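Local coordinates for extracellular ligand-binding receptor (PDB 4M88), which probably binds an amino acid or related small solute outside the cell membrane and delivers it to an ABC transporter, at residues S56-G59 / F60-F64; S294-T297 / V298-L302. All coordinates share one frame; numbering follows the deposited sequence.

Contact 1. Residues S56-G59 / F60-F64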
ATOM      1  N   SER A  56     -16.526  -1.128   0.595  1.00 18.54           N
ATOM      2  CA  SER A  56     -17.456  -0.101   0.131  1.00 23.60           C
ATOM      3  C   SER A  56     -17.336   1.172   0.963  1.00 22.44           C
ATOM      4  O   SER A  56     -16.976   1.130   2.142  1.00 19.30           O
ATOM      5  CB  SER A  56     -18.897  -0.604   0.203  1.00 28.83           C
ATOM      6  OG  SER A  56     -19.253  -0.887   1.539  1.00 30.99           O
ATOM      7  N   GLY A  57     -17.647   2.307   0.351  1.00 18.09           N
ATOM      8  CA  GLY A  57     -17.685   3.555   1.092  1.00 18.89           C
ATOM      9  C   GLY A  57     -18.785   3.508   2.135  1.00 19.69           C
ATOM     10  O   GLY A  57     -18.602   3.974   3.272  1.00 19.99           O
ATOM     11  N   GLU A  58     -19.927   2.925   1.759  1.00 19.08           N
ATOM     12  CA  GLU A  58     -21.062   2.814   2.672  1.00 25.94           C
ATOM     13  C   GLU A  58     -20.683   2.026   3.910  1.00 23.39           C
ATOM     14  O   GLU A  58     -21.032   2.405   5.025  1.00 26.98           O
ATOM     15  CB  GLU A  58     -22.254   2.147   1.990  1.00 29.91           C
ATOM     16  CG  GLU A  58     -23.408   3.089   1.724  1.00 46.17           C
ATOM     17  CD  GLU A  58     -23.830   3.878   2.951  1.00 55.02           C
ATOM     18  OE1 GLU A  58     -23.846   3.316   4.071  1.00 58.75           O
ATOM     19  OE2 GLU A  58     -24.151   5.072   2.786  1.00 57.77           O
ATOM     20  N   GLY A  59     -19.948   0.936   3.706  1.00 22.68           N
ATOM     21  CA  GLY A  59     -19.529   0.098   4.812  1.00 24.94           C
ATOM     22  C   GLY A  59     -18.575   0.846   5.718  1.00 19.84           C
ATOM     23  O   GLY A  59     -18.625   0.703   6.943  1.00 18.95           O
ATOM     24  N   PHE A  60     -17.700   1.653   5.126  1.00 17.00           N
ATOM     25  CA  PHE A  60     -16.771   2.429   5.938  1.00 19.21           C
ATOM     26  C   PHE A  60     -17.513   3.470   6.767  1.00 21.14           C
ATOM     27  O   PHE A  60     -17.266   3.608   7.968  1.00 20.17           O
ATOM     28  CB  PHE A  60     -15.714   3.121   5.092  1.00 15.66           C
ATOM     29  CG  PHE A  60     -14.605   3.710   5.908  1.00 16.45           C
ATOM     30  CD1 PHE A  60     -13.518   2.936   6.265  1.00 13.87           C
ATOM     31  CD2 PHE A  60     -14.670   5.023   6.355  1.00 20.63           C
ATOM     32  CE1 PHE A  60     -12.481   3.467   7.032  1.00 22.25           C
ATOM     33  CE2 PHE A  60     -13.649   5.561   7.129  1.00 17.12           C
ATOM     34  CZ  PHE A  60     -12.551   4.783   7.465  1.00 21.28           C
ATOM     35  N   ALA A  61     -18.404   4.209   6.113  1.00 19.32           N
ATOM     36  CA  ALA A  61     -19.234   5.208   6.787  1.00 19.07           C
ATOM     37  C   ALA A  61     -19.984   4.613   7.971  1.00 22.16           C
ATOM     38  O   ALA A  61     -20.094   5.240   9.028  1.00 20.80           O
ATOM     39  CB  ALA A  61     -20.215   5.828   5.805  1.00 21.19           C
ATOM     40  N   GLU A  62     -20.518   3.408   7.785  1.00 20.13           N
ATOM     41  CA  GLU A  62     -21.217   2.703   8.859  1.00 23.66           C
ATOM     42  C   GLU A  62     -20.305   2.321  10.022  1.00 18.57           C
ATOM     43  O   GLU A  62     -20.679   2.449  11.189  1.00 18.80           O
ATOM     44  CB  GLU A  62     -21.884   1.438   8.312  1.00 24.84           C
ATOM     45  CG  GLU A  62     -23.015   1.704   7.341  1.00 36.46           C
ATOM     46  CD  GLU A  62     -23.561   0.426   6.725  1.00 50.21           C
ATOM     47  OE1 GLU A  62     -23.162  -0.670   7.181  1.00 56.45           O
ATOM     48  OE2 GLU A  62     -24.383   0.521   5.787  1.00 50.05           O
ATOM     49  N   GLN A  63     -19.111   1.831   9.713  1.00 17.73           N
ATOM     50  CA  GLN A  63     -18.212   1.341  10.762  1.00 17.14           C
ATOM     51  C   GLN A  63     -17.465   2.428  11.529  1.00 16.28           C
ATOM     52  O   GLN A  63     -17.083   2.219  12.679  1.00 19.52           O
ATOM     53  CB  GLN A  63     -17.202   0.344  10.186  1.00 18.88           C
ATOM     54  CG  GLN A  63     -17.851  -0.941   9.674  1.00 19.26           C
ATOM     55  CD  GLN A  63     -18.764  -1.569  10.703  1.00 32.81           C
ATOM     56  OE1 GLN A  63     -18.450  -1.608  11.896  1.00 28.36           O
ATOM     57  NE2 GLN A  63     -19.918  -2.039  10.255  1.00 43.22           N
ATOM     58  N   PHE A  64     -17.238   3.571  10.898  1.00 15.87           N
ATOM     59  CA  PHE A  64     -16.425   4.606  11.519  1.00 15.16           C
ATOM     60  C   PHE A  64     -16.933   5.051  12.897  1.00 15.42           C
ATOM     61  O   PHE A  64     -16.164   5.019  13.857  1.00 14.96           O
ATOM     62  CB  PHE A  64     -16.208   5.802  10.578  1.00 16.79           C
ATOM     63  CG  PHE A  64     -15.280   6.852  11.133  1.00 17.79           C
ATOM     64  CD1 PHE A  64     -13.910   6.745  10.966  1.00 16.38           C
ATOM     65  CD2 PHE A  64     -15.788   7.958  11.815  1.00 14.59           C
ATOM     66  CE1 PHE A  64     -13.049   7.720  11.475  1.00 16.39           C
ATOM     67  CE2 PHE A  64     -14.947   8.937  12.315  1.00 18.63           C
ATOM     68  CZ  PHE A  64     -13.568   8.818  12.153  1.00 18.00           C
TER

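Contact 2. Residues S294-T297 / V298-L302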
ATOM      1  N   SER A 294       2.933  -0.094   9.918  1.00 10.99           N
ATOM      2  CA  SER A 294       1.935   0.917  10.231  1.00 11.09           C
ATOM      3  C   SER A 294       1.674   0.893  11.730  1.00 14.12           C
ATOM      4  O   SER A 294       1.634   1.941  12.380  1.00 14.57           O
ATOM      5  CB  SER A 294       0.652   0.698   9.434  1.00 15.40           C
ATOM      6  OG  SER A 294       0.892   0.866   8.049  1.00 18.60           O
ATOM      7  N   ALA A 295       1.514  -0.304  12.274  1.00 11.29           N
ATOM      8  CA  ALA A 295       1.306  -0.470  13.709  1.00 12.13           C
ATOM      9  C   ALA A 295       2.560  -0.077  14.482  1.00 11.31           C
ATOM     10  O   ALA A 295       2.477   0.581  15.519  1.00 11.04           O
ATOM     11  CB  ALA A 295       0.891  -1.908  14.031  1.00 11.75           C
ATOM     12  N   ARG A 296       3.730  -0.466  13.987  1.00 10.46           N
ATOM     13  CA  ARG A 296       4.958  -0.140  14.692  1.00 11.31           C
ATOM     14  C   ARG A 296       5.236   1.368  14.743  1.00 13.65           C
ATOM     15  O   ARG A 296       5.828   1.868  15.694  1.00 12.99           O
ATOM     16  CB  ARG A 296       6.152  -0.874  14.087  1.00  9.89           C
ATOM     17  CG  ARG A 296       7.425  -0.639  14.872  1.00 15.40           C
ATOM     18  CD  ARG A 296       8.468  -1.702  14.591  1.00 16.56           C
ATOM     19  NE  ARG A 296       9.728  -1.360  15.234  1.00 18.55           N
ATOM     20  CZ  ARG A 296      10.851  -2.048  15.073  1.00 21.46           C
ATOM     21  NH1 ARG A 296      10.854  -3.126  14.292  1.00 18.40           N
ATOM     22  NH2 ARG A 296      11.963  -1.651  15.686  1.00 22.97           N
ATOM     23  N   THR A 297       4.801   2.093  13.718  1.00 11.37           N
ATOM     24  CA  THR A 297       4.910   3.555  13.719  1.00 12.94           C
ATOM     25  C   THR A 297       4.166   4.146  14.912  1.00 10.93           C
ATOM     26  O   THR A 297       4.687   5.025  15.609  1.00 12.69           O
ATOM     27  CB  THR A 297       4.318   4.118  12.431  1.00 12.47           C
ATOM     28  OG1 THR A 297       5.142   3.695  11.346  1.00 13.19           O
ATOM     29  CG2 THR A 297       4.268   5.639  12.464  1.00 15.82           C
ATOM     30  N   VAL A 298       2.958   3.653  15.153  1.00 11.14           N
ATOM     31  CA  VAL A 298       2.203   4.085  16.318  1.00 12.38           C
ATOM     32  C   VAL A 298       2.944   3.737  17.604  1.00 15.37           C
ATOM     33  O   VAL A 298       3.061   4.570  18.500  1.00 13.98           O
ATOM     34  CB  VAL A 298       0.800   3.479  16.342  1.00 10.90           C
ATOM     35  CG1 VAL A 298       0.133   3.775  17.670  1.00 11.16           C
ATOM     36  CG2 VAL A 298      -0.035   4.033  15.191  1.00 15.07           C
ATOM     37  N   GLY A 299       3.456   2.512  17.677  1.00 15.59           N
ATOM     38  CA  GLY A 299       4.209   2.061  18.837  1.00 15.33           C
ATOM     39  C   GLY A 299       5.438   2.907  19.095  1.00 15.47           C
ATOM     40  O   GLY A 299       5.698   3.324  20.229  1.00 16.07           O
ATOM     41  N   GLU A 300       6.216   3.169  18.050  1.00 12.81           N
ATOM     42  CA  GLU A 300       7.431   3.960  18.235  1.00 14.46           C
ATOM     43  C   GLU A 300       7.121   5.401  18.637  1.00 17.28           C
ATOM     44  O   GLU A 300       7.842   5.995  19.438  1.00 17.40           O
ATOM     45  CB  GLU A 300       8.338   3.913  16.999  1.00 20.62           C
ATOM     46  CG  GLU A 300       8.821   2.505  16.608  1.00 23.41           C
ATOM     47  CD  GLU A 300       9.740   1.846  17.636  1.00 37.56           C
ATOM     48  OE1 GLU A 300      10.250   2.541  18.546  1.00 38.34           O
ATOM     49  OE2 GLU A 300       9.965   0.617  17.521  1.00 38.41           O
ATOM     50  N   ALA A 301       6.046   5.971  18.099  1.00 14.31           N
ATOM     51  CA  ALA A 301       5.658   7.315  18.515  1.00 13.81           C
ATOM     52  C   ALA A 301       5.252   7.322  19.987  1.00 15.38           C
ATOM     53  O   ALA A 301       5.630   8.218  20.733  1.00 18.92           O
ATOM     54  CB  ALA A 301       4.510   7.840  17.650  1.00 12.36           C
ATOM     55  N   LEU A 302       4.452   6.343  20.401  1.00 11.35           N
ATOM     56  CA  LEU A 302       3.985   6.333  21.789  1.00 15.48           C
ATOM     57  C   LEU A 302       5.118   6.115  22.800  1.00 17.44           C
ATOM     58  O   LEU A 302       5.020   6.564  23.941  1.00 17.52           O
ATOM     59  CB  LEU A 302       2.867   5.306  21.993  1.00 14.38           C
ATOM     60  CG  LEU A 302       1.542   5.572  21.269  1.00 15.50           C
ATOM     61  CD1 LEU A 302       0.567   4.442  21.557  1.00 17.08           C
ATOM     62  CD2 LEU A 302       0.921   6.929  21.645  1.00 17.35           C
TER

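Contact 1. Residues S56-G59 / F60-F64
Glu58 and Glu62, one turn apart, bring their carboxylates together: OE1 of Glu58 lies 3.3 Å from OE2 of Glu62, with the two planes turned 52° from each other. This is a pairing of like charges, and each acid also has an arginine partner, which probably eases the repulsion. Arg86 forms a salt bridge with Glu58 through OE2, and Arg54 does the same for Glu62 through OE1. CG of Glu62 stands anti to its own carbonyl carbon (chi1 -67°), which lays CG over the preceding turn, 3.1 Å from the backbone O of Glu58, before the chain runs straight on to its carboxylate. Cutting the side chain of Glu62 back to an alanine here would probably leave Arg54 without this carboxylate partner and strip away the CG that lies against the Glu58 carbonyl. Along the backbone, Ala61 N donates a hydrogen bond to Gly57 O at 2.9 Å, almost straight (174°), and Gln63 N one to Gly59 O at 3.0 Å. Further back, Ser56 OG accepts from Gly59 N at 2.9 Å and is also bonded to Asp53 O, so the hydroxyl ties the first turn to the preceding loop. The ring of Phe60, on another face of the helix, packs on Ala83 and Met87 of helix 81-89. Ser56 is thus the N-cap of helix 57-68, the helix of a beta-alpha-beta crossover between parallel strands 45-52 and 74-76.

Contact 2. Residues S294-T297 / V298-L302
Glu300 N donates to Arg296 O over only 2.7 Å, at an N-H...O angle of 164°, and the side chains of the same two residues repeat the link further out. Arg296 NE donates an N-H hydrogen bond to Glu300 OE2 at 3.0 Å, part of a salt bridge that meets the guanidinium at its edge, close to its plane, and uses the anti lone pair of the carboxylate oxygen. The two flat groups are not coplanar but 41° apart. Arg296 is stretched out from CG to NE, whereas the bend of Glu300 at chi2 (-65°) lays its carboxylate beside the arginine chain, the two CG atoms lying 3.9 Å apart. Arg296 NH1 makes a second salt bridge, to Glu269, so the guanidinium joins two acids and its rotation is probably restricted. This is an i to i+4 ion pair on helix 286-303, which comes late in the chain yet packs on the five-stranded parallel sheet of the first lobe of this leucine-binding-protein relative. On the buried side, Val298 rests on Ala74 and Ile76 of strand 74-76, while Ala301 touches Leu315 and Leu319 of helix 312-321. Thr297 keeps its OG1 bonded to Leu293 O one turn back, which satisfies this buried hydroxyl within the helix. From the same residue, the backbone O accepts from Ala301 N at 3.0 Å.

Both contacts belong to the lobe built on the parallel sheet 45-52, 4-11, 74-76, 99-101, 118-119, though they come from distant parts of the chain: contact 1 opens helix 57-68, and contact 2 follows in helix 286-303, after a long excursion through the second lobe, to which the chain returns for strands 345-349 and 355-356. Their centres are 25 Å apart and their nearest atoms about 14 Å, without touching. Helix 57-68 neighbours helix 81-89, whereas helix 286-303 lies with helices 18-37 and 312-321, consistent with the two layers flanking the sheet in an alpha/beta/alpha sandwich. Late helices thus complete the first lobe, as in type I periplasmic binding proteins, whose lobes typically enclose the ligand.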